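Local coordinates for glycosyl hydrolase BlGH5_18 (PDB 7LQX), which probably hydrolyses glycosidic bonds during bacterial N-glycan breakdown, as a glycosidase of subfamily 18 of glycoside hydrolase family 5, at residues R262-N267 with I369-N374; R402-T407 with L420-L425; E50-I55 with V91-E96. One frame throughout, in Å; residues are numbered along the deposited sequence.

Contact 1. Residues R262-N267 with I369-N374; sequences RAFARN and IEVDEN
Phe264 points the far end of its ring at two aliphatic side chains of 369-374. Phe264 CZ lies 4.1 Å from Ile369 CD1, which comes in obliquely as the long arm of Ile369 crosses the direction of the aromatic side chain at about a right angle. The neighbouring rim carbon takes the second partner: Phe264 CE1 is 4.2 Å from Val371 CG1, a methyl near the ring plane and therefore at the edge. Phe264 and Val371 run past each other in opposite senses. With CG turned beside the backbone N and anti to the carbonyl carbon (chi1 -53°), the far end of the ring comes nearer to 369-374 than the direction of the CB bond suggests. Ala263 CB sits over one face of this ring, 3.9 Å above the plane and displaced toward the rim, and itself makes a looser approach of 4.5 Å to Ile369 CD1. The delta methyl of Ile369 is thus shared by two successive residues of the helix end. Helix 248-264 connects two neighbouring strands of the (β/α)8 barrel, 229-233 and 272-277, whereas Ile369 ends the central strand of the small C-terminal parallel sheet; the apolar contact joins barrel to appended domain. Pro219 and Ala223 of helix 219-224, with Pro377, also pack against Phe264. Asn224 binds both the carbonyl of Phe264 and the backbone N of Arg266, holding the chain where it leaves the helix. Beyond Val371 the other segment bends through an Asx turn: Asn374 N donates to Asp372 OD1 over 2.8 Å, with an N-H...O angle of 135°. The amide comes from above the carboxylate plane, 47° out of it, and the same oxygen also receives the backbone N of Asn376.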
# COMPACT_ATOMS: atom_id res chain seq x y z
N ARG A 262 22.94 12.43 -24.74
CA ARG A 262 23.05 12.73 -26.16
C ARG A 262 23.87 11.69 -26.90
O ARG A 262 23.68 11.49 -28.11
CB ARG A 262 23.67 14.11 -26.36
CG ARG A 262 22.76 15.26 -25.98
CD ARG A 262 23.51 16.56 -26.17
NE ARG A 262 23.73 16.88 -27.58
CZ ARG A 262 24.64 17.74 -28.03
NH1 ARG A 262 25.50 18.31 -27.19
NH2 ARG A 262 24.72 18.01 -29.32
N ALA A 263 24.82 11.05 -26.23
CA ALA A 263 25.61 10.02 -26.90
C ALA A 263 24.71 8.93 -27.48
O ALA A 263 25.04 8.34 -28.52
CB ALA A 263 26.58 9.38 -25.90
N PHE A 264 23.58 8.65 -26.82
CA PHE A 264 22.73 7.52 -27.17
C PHE A 264 21.50 7.90 -27.98
O PHE A 264 20.82 7.00 -28.48
CB PHE A 264 22.34 6.76 -25.89
CG PHE A 264 23.54 6.39 -25.07
CD1 PHE A 264 24.32 5.31 -25.41
CD2 PHE A 264 23.93 7.17 -24.00
CE1 PHE A 264 25.46 5.00 -24.69
CE2 PHE A 264 25.06 6.88 -23.28
CZ PHE A 264 25.82 5.80 -23.63
N ALA A 265 21.19 9.18 -28.11
CA ALA A 265 20.02 9.61 -28.86
C ALA A 265 20.31 9.51 -30.35
O ALA A 265 21.26 10.14 -30.84
CB ALA A 265 19.69 11.06 -28.50
N ARG A 266 19.51 8.74 -31.07
CA ARG A 266 19.70 8.65 -32.51
C ARG A 266 19.26 9.93 -33.22
O ARG A 266 19.74 10.22 -34.32
CB ARG A 266 18.96 7.44 -33.07
CG ARG A 266 19.43 6.12 -32.51
CD ARG A 266 18.80 4.94 -33.21
NE ARG A 266 17.35 4.85 -33.02
CZ ARG A 266 16.77 4.20 -32.01
NH1 ARG A 266 17.50 3.57 -31.11
NH2 ARG A 266 15.45 4.17 -31.92
N ASN A 267 18.33 10.68 -32.63
CA ASN A 267 17.87 11.93 -33.21
C ASN A 267 18.71 13.05 -32.61
O ASN A 267 18.60 13.32 -31.41
CB ASN A 267 16.40 12.13 -32.86
CG ASN A 267 15.91 13.54 -33.16
OD1 ASN A 267 16.54 14.30 -33.89
ND2 ASN A 267 14.76 13.90 -32.57
N ILE A 369 32.58 6.49 -25.81
CA ILE A 369 32.06 5.38 -25.02
C ILE A 369 31.90 4.17 -25.94
O ILE A 369 31.09 4.20 -26.87
CB ILE A 369 30.70 5.75 -24.39
CG1 ILE A 369 30.83 6.96 -23.47
CG2 ILE A 369 30.13 4.58 -23.61
CD1 ILE A 369 29.49 7.54 -23.02
N GLU A 370 32.66 3.11 -25.67
CA GLU A 370 32.52 1.87 -26.42
C GLU A 370 31.17 1.24 -26.11
O GLU A 370 30.79 1.10 -24.94
CB GLU A 370 33.64 0.90 -26.06
CG GLU A 370 34.99 1.28 -26.62
CD GLU A 370 35.07 1.15 -28.14
OE1 GLU A 370 34.40 0.25 -28.71
OE2 GLU A 370 35.79 1.95 -28.77
N VAL A 371 30.46 0.83 -27.16
CA VAL A 371 29.11 0.30 -27.01
C VAL A 371 29.03 -1.13 -27.53
O VAL A 371 29.83 -1.57 -28.36
CB VAL A 371 28.04 1.20 -27.66
CG1 VAL A 371 27.95 2.52 -26.92
CG2 VAL A 371 28.34 1.44 -29.13
N ASP A 372 28.03 -1.86 -27.00
CA ASP A 372 27.76 -3.24 -27.38
C ASP A 372 26.89 -3.26 -28.64
O ASP A 372 26.65 -2.23 -29.27
CB ASP A 372 27.13 -4.01 -26.21
CG ASP A 372 25.73 -3.51 -25.83
OD1 ASP A 372 25.07 -2.82 -26.63
OD2 ASP A 372 25.28 -3.82 -24.70
N GLU A 373 26.42 -4.45 -29.01
CA GLU A 373 25.66 -4.63 -30.24
C GLU A 373 24.31 -3.93 -30.20
O GLU A 373 23.72 -3.71 -31.26
CB GLU A 373 25.48 -6.12 -30.53
CG GLU A 373 24.55 -6.84 -29.57
N ASN A 374 23.81 -3.58 -29.02
CA ASN A 374 22.56 -2.86 -28.88
C ASN A 374 22.76 -1.35 -28.78
O ASN A 374 21.77 -0.61 -28.68
CB ASN A 374 21.79 -3.34 -27.65
CG ASN A 374 21.59 -4.84 -27.62
OD1 ASN A 374 21.84 -5.49 -26.60
ND2 ASN A 374 21.14 -5.40 -28.74

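Contact 2. Residues R402-T407 with L420-L425; sequences RPTLVT and LGVTRL
Val406 spreads its two methyls between Leu420 and Leu425 within a β-α-β unit: strand 403-407, helix 414-420 and strand 424-426, with strand 365-369 lying between the two strands in a parallel sheet. CG1 of Val406 approaches Leu420 CD1 to 3.7 Å, the two side chains sliding past each other in opposite directions, so that the leucine lies alongside the valine. The other branch meets its partner differently. Val406 CG2 is 4.0 Å from Leu425 CD2, and there the side chains cross at about a right angle, the end of the leucine reaching in although its CB bond leaves at an angle. Placing CG1 beside the backbone N (chi1 -60°) puts CG2 between N and the carbonyl carbon, and each methyl thereby receives a leucine of its own.

Two residues earlier on the strand, Thr404 presents a methyl on the same side of the sheet and again meets its partner crosswise, this time Val422. Thr404 OG1 is turned anti to the backbone N (chi1 -172°) and is hydrogen-bonded to Glu259 OE1 of helix 248-264, leaving the methyl for the apolar contact. Leu405, between them, points its CB away from 420-425 and packs on Ile389 and Trp393 of helix 388-399 and on Tyr256 of helix 248-264, the helix that also supplies Glu259 to Thr404. The loop from helix to strand begins with a Schellman motif: Gly421, at positive phi, ends the helix as its C-prime residue, and the chain turns there to bring Val422 CG2 within 3.9 Å of Thr404 CG2.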
# COMPACT_ATOMS: atom_id res chain seq x y z
N ARG A 402 34.23 22.33 -23.77
CA ARG A 402 32.81 22.11 -24.06
C ARG A 402 32.57 20.67 -24.52
O ARG A 402 32.03 20.43 -25.59
CB ARG A 402 32.30 23.08 -25.12
CG ARG A 402 32.12 24.51 -24.66
CD ARG A 402 31.47 25.34 -25.77
NE ARG A 402 30.16 24.83 -26.19
CZ ARG A 402 29.05 24.99 -25.48
NH1 ARG A 402 29.09 25.62 -24.31
NH2 ARG A 402 27.90 24.51 -25.91
N PRO A 403 32.98 19.68 -23.72
CA PRO A 403 32.87 18.30 -24.19
C PRO A 403 31.43 17.81 -24.23
O PRO A 403 30.58 18.18 -23.41
CB PRO A 403 33.66 17.51 -23.14
CG PRO A 403 33.49 18.32 -21.87
CD PRO A 403 33.55 19.76 -22.36
N THR A 404 31.19 16.93 -25.18
CA THR A 404 30.04 16.04 -25.15
C THR A 404 30.56 14.61 -25.01
O THR A 404 31.74 14.37 -24.77
CB THR A 404 29.13 16.28 -26.35
OG1 THR A 404 27.92 15.54 -26.19
CG2 THR A 404 29.80 15.89 -27.67
N LEU A 405 29.65 13.65 -25.15
CA LEU A 405 29.98 12.24 -25.17
C LEU A 405 29.43 11.64 -26.45
O LEU A 405 28.32 11.99 -26.86
CB LEU A 405 29.42 11.51 -23.95
CG LEU A 405 30.14 12.03 -22.70
CD1 LEU A 405 29.21 12.82 -21.80
CD2 LEU A 405 30.89 10.94 -21.94
N VAL A 406 30.19 10.74 -27.05
CA VAL A 406 29.74 10.04 -28.24
C VAL A 406 30.02 8.55 -28.07
O VAL A 406 30.90 8.15 -27.31
CB VAL A 406 30.39 10.56 -29.54
CG1 VAL A 406 30.08 12.03 -29.74
CG2 VAL A 406 31.89 10.31 -29.53
N THR A 407 29.26 7.73 -28.79
CA THR A 407 29.57 6.32 -28.81
C THR A 407 30.70 6.03 -29.80
O THR A 407 31.04 6.85 -30.67
CB THR A 407 28.36 5.49 -29.22
OG1 THR A 407 28.09 5.72 -30.61
CG2 THR A 407 27.14 5.82 -28.37
N LEU A 420 27.66 17.69 -34.69
CA LEU A 420 27.86 18.05 -33.29
C LEU A 420 28.86 19.18 -33.11
O LEU A 420 28.86 19.84 -32.06
CB LEU A 420 28.39 16.84 -32.51
CG LEU A 420 27.47 15.64 -32.39
CD1 LEU A 420 28.25 14.44 -31.89
CD2 LEU A 420 26.33 15.96 -31.45
N GLY A 421 29.74 19.39 -34.09
CA GLY A 421 30.82 20.33 -33.98
C GLY A 421 32.11 19.75 -33.44
O GLY A 421 33.05 20.51 -33.17
N VAL A 422 32.20 18.44 -33.28
CA VAL A 422 33.29 17.80 -32.56
C VAL A 422 34.49 17.64 -33.48
O VAL A 422 34.39 16.98 -34.52
CB VAL A 422 32.84 16.45 -32.00
CG1 VAL A 422 34.03 15.64 -31.54
CG2 VAL A 422 31.84 16.64 -30.89
N THR A 423 35.63 18.20 -33.07
CA THR A 423 36.87 18.06 -33.82
C THR A 423 37.97 17.34 -33.05
O THR A 423 39.09 17.21 -33.57
CB THR A 423 37.40 19.42 -34.32
OG1 THR A 423 37.68 20.28 -33.21
CG2 THR A 423 36.38 20.07 -35.26
N ARG A 424 37.70 16.89 -31.83
CA ARG A 424 38.67 16.18 -31.02
C ARG A 424 37.95 15.05 -30.29
O ARG A 424 36.87 15.26 -29.74
CB ARG A 424 39.34 17.09 -29.98
CG ARG A 424 40.13 16.32 -28.92
CD ARG A 424 41.27 17.14 -28.33
NE ARG A 424 40.80 18.32 -27.61
CZ ARG A 424 41.05 18.59 -26.33
NH1 ARG A 424 41.79 17.79 -25.58
NH2 ARG A 424 40.56 19.71 -25.81
N LEU A 425 38.56 13.87 -30.29
CA LEU A 425 38.01 12.71 -29.60
C LEU A 425 39.00 12.22 -28.56
O LEU A 425 40.21 12.21 -28.81
CB LEU A 425 37.76 11.58 -30.60
CG LEU A 425 36.67 11.84 -31.64
CD1 LEU A 425 36.71 10.77 -32.71
CD2 LEU A 425 35.30 11.90 -30.97

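Contact 3. Residues E50-I55 with V91-E96; sequences EDMRRI and VHIAGE
Met52, a selenomethionine in this crystal, sends CG out beside its backbone N (chi1 -66°) and bends again at chi2 (-70°), which lays its far end along the neighbouring helix. Different parts of the chain then have different partners. Met52 CG lies 4.0 Å from Ile93 CG2, the methyl branch that the isoleucine holds anti to its own N, and the two side chains cross at about a right angle. Further out, Met52 SE stands 4.0 Å from Ala94 CB and Met52 CE is equally close to that methyl. The small alanine lets the helices come near, with the CA atoms of Met52 and Ala94 6.0 Å apart.

Away from the contact, helix 45-57 carries a salt-bridge network of Glu50, Arg53 and Arg54. Arg53 grips Glu50 side-on, NE to OE1 at 3.1 Å and NH2 to OE2 at 2.7 Å, the first bond nearly straight at 171°. Arg54 comes to the anti side of Glu50 OE2 with both NE and NH1, Arg54 NE at 2.6 Å. Three N-H groups therefore converge on OE2, which would favour a charged carboxylate.

Val63 of strand 62-65 touches both Met52 and Ala94, so the pair packs on the inner strand. Helices 45-57 and 81-96 precede and follow that strand, and such pairing of successive outer helices over an inner strand is characteristic of the (β/α)8 barrel of family 5 glycosidases.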
# COMPACT_ATOMS: atom_id res chain seq x y z
N GLU A 50 -3.65 28.48 -4.15
CA GLU A 50 -2.65 29.35 -3.56
C GLU A 50 -1.24 28.86 -3.88
O GLU A 50 -0.36 29.66 -4.22
CB GLU A 50 -2.85 29.46 -2.05
CG GLU A 50 -1.88 30.41 -1.39
CD GLU A 50 -2.03 31.85 -1.86
OE1 GLU A 50 -3.01 32.17 -2.57
OE2 GLU A 50 -1.15 32.66 -1.51
N ASP A 51 -1.00 27.55 -3.75
CA ASP A 51 0.30 26.99 -4.11
C ASP A 51 0.66 27.37 -5.54
O ASP A 51 1.78 27.79 -5.84
CB ASP A 51 0.28 25.46 -4.02
CG ASP A 51 0.32 24.92 -2.59
OD1 ASP A 51 0.47 25.70 -1.63
OD2 ASP A 51 0.19 23.69 -2.48
N MSE A 52 -0.29 27.20 -6.46
CA MSE A 52 -0.04 27.45 -7.87
C MSE A 52 0.16 28.93 -8.17
O MSE A 52 0.97 29.28 -9.02
CB MSE A 52 -1.21 26.93 -8.71
CG MSE A 52 -1.36 25.44 -8.69
SE MSE A 52 0.04 24.49 -9.60
CE MSE A 52 -0.72 22.69 -9.43
N ARG A 53 -0.59 29.79 -7.47
CA ARG A 53 -0.39 31.22 -7.63
C ARG A 53 1.04 31.61 -7.25
O ARG A 53 1.71 32.35 -7.98
CB ARG A 53 -1.40 31.98 -6.77
CG ARG A 53 -1.35 33.49 -6.94
CD ARG A 53 -2.28 34.19 -5.96
NE ARG A 53 -1.76 34.14 -4.59
CZ ARG A 53 -0.85 34.97 -4.10
NH1 ARG A 53 -0.35 35.94 -4.87
NH2 ARG A 53 -0.43 34.85 -2.85
N ARG A 54 1.53 31.09 -6.13
CA ARG A 54 2.88 31.44 -5.68
C ARG A 54 3.94 30.86 -6.61
O ARG A 54 4.95 31.52 -6.88
CB ARG A 54 3.06 30.98 -4.24
CG ARG A 54 2.11 31.72 -3.30
CD ARG A 54 2.42 31.53 -1.83
NE ARG A 54 1.33 32.05 -1.01
CZ ARG A 54 1.38 32.17 0.31
NH1 ARG A 54 0.34 32.65 0.98
NH2 ARG A 54 2.47 31.81 0.97
N ILE A 55 3.73 29.64 -7.10
CA ILE A 55 4.65 29.05 -8.08
C ILE A 55 4.69 29.89 -9.35
O ILE A 55 5.76 30.22 -9.86
CB ILE A 55 4.24 27.60 -8.36
CG1 ILE A 55 4.49 26.73 -7.13
CG2 ILE A 55 4.98 27.07 -9.59
CD1 ILE A 55 3.77 25.40 -7.17
N VAL A 91 -4.61 19.76 -12.61
CA VAL A 91 -4.17 20.26 -13.90
C VAL A 91 -4.94 21.52 -14.28
O VAL A 91 -4.37 22.52 -14.73
CB VAL A 91 -4.32 19.16 -14.97
CG1 VAL A 91 -4.13 19.75 -16.35
CG2 VAL A 91 -3.36 18.03 -14.69
N HIS A 92 -6.27 21.48 -14.11
CA HIS A 92 -7.12 22.61 -14.44
C HIS A 92 -6.68 23.85 -13.67
O HIS A 92 -6.63 24.95 -14.24
CB HIS A 92 -8.57 22.27 -14.12
CG HIS A 92 -9.56 23.26 -14.64
ND1 HIS A 92 -9.83 23.41 -15.98
CD2 HIS A 92 -10.33 24.17 -13.99
CE1 HIS A 92 -10.73 24.36 -16.13
NE2 HIS A 92 -11.05 24.84 -14.94
N ILE A 93 -6.36 23.69 -12.39
CA ILE A 93 -5.96 24.83 -11.57
C ILE A 93 -4.61 25.38 -12.01
O ILE A 93 -4.41 26.60 -12.08
CB ILE A 93 -5.97 24.44 -10.08
CG1 ILE A 93 -7.40 24.16 -9.61
CG2 ILE A 93 -5.32 25.52 -9.24
CD1 ILE A 93 -7.49 23.51 -8.23
N ALA A 94 -3.65 24.50 -12.30
CA ALA A 94 -2.39 24.97 -12.86
C ALA A 94 -2.63 25.85 -14.08
O ALA A 94 -2.04 26.93 -14.21
CB ALA A 94 -1.51 23.77 -13.22
N GLY A 95 -3.52 25.41 -14.98
CA GLY A 95 -3.81 26.20 -16.16
C GLY A 95 -4.47 27.52 -15.85
O GLY A 95 -4.17 28.54 -16.47
N GLU A 96 -5.40 27.52 -14.88
CA GLU A 96 -6.04 28.77 -14.48
C GLU A 96 -5.02 29.73 -13.90
O GLU A 96 -5.18 30.96 -14.00
CB GLU A 96 -7.13 28.49 -13.45
CG GLU A 96 -8.33 27.74 -14.00
CD GLU A 96 -9.37 27.40 -12.94
OE1 GLU A 96 -8.98 27.07 -11.79
OE2 GLU A 96 -10.58 27.46 -13.25

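Contact 3 comes first along the chain and lies in the early part of the (β/α)8 barrel, where two successive outer helices pair; contacts 1 and 2 follow in series. Those two are neighbours, with centres about 13 Å apart, and both rest on the three-stranded parallel sheet of the C-terminal domain: Ile369 N lies 2.8 Å from Val406 O, probably as a hydrogen bond between adjacent strands. Contact 2 lies within that small domain, and contact 1 is part of its junction with barrel helix 248-264. Contact 3 is on the other side of the chain's centre, about 39 Å from contact 1 and 41 Å from contact 2 between centres, with no atoms in touch, so it belongs to the barrel wall far from the domain junction.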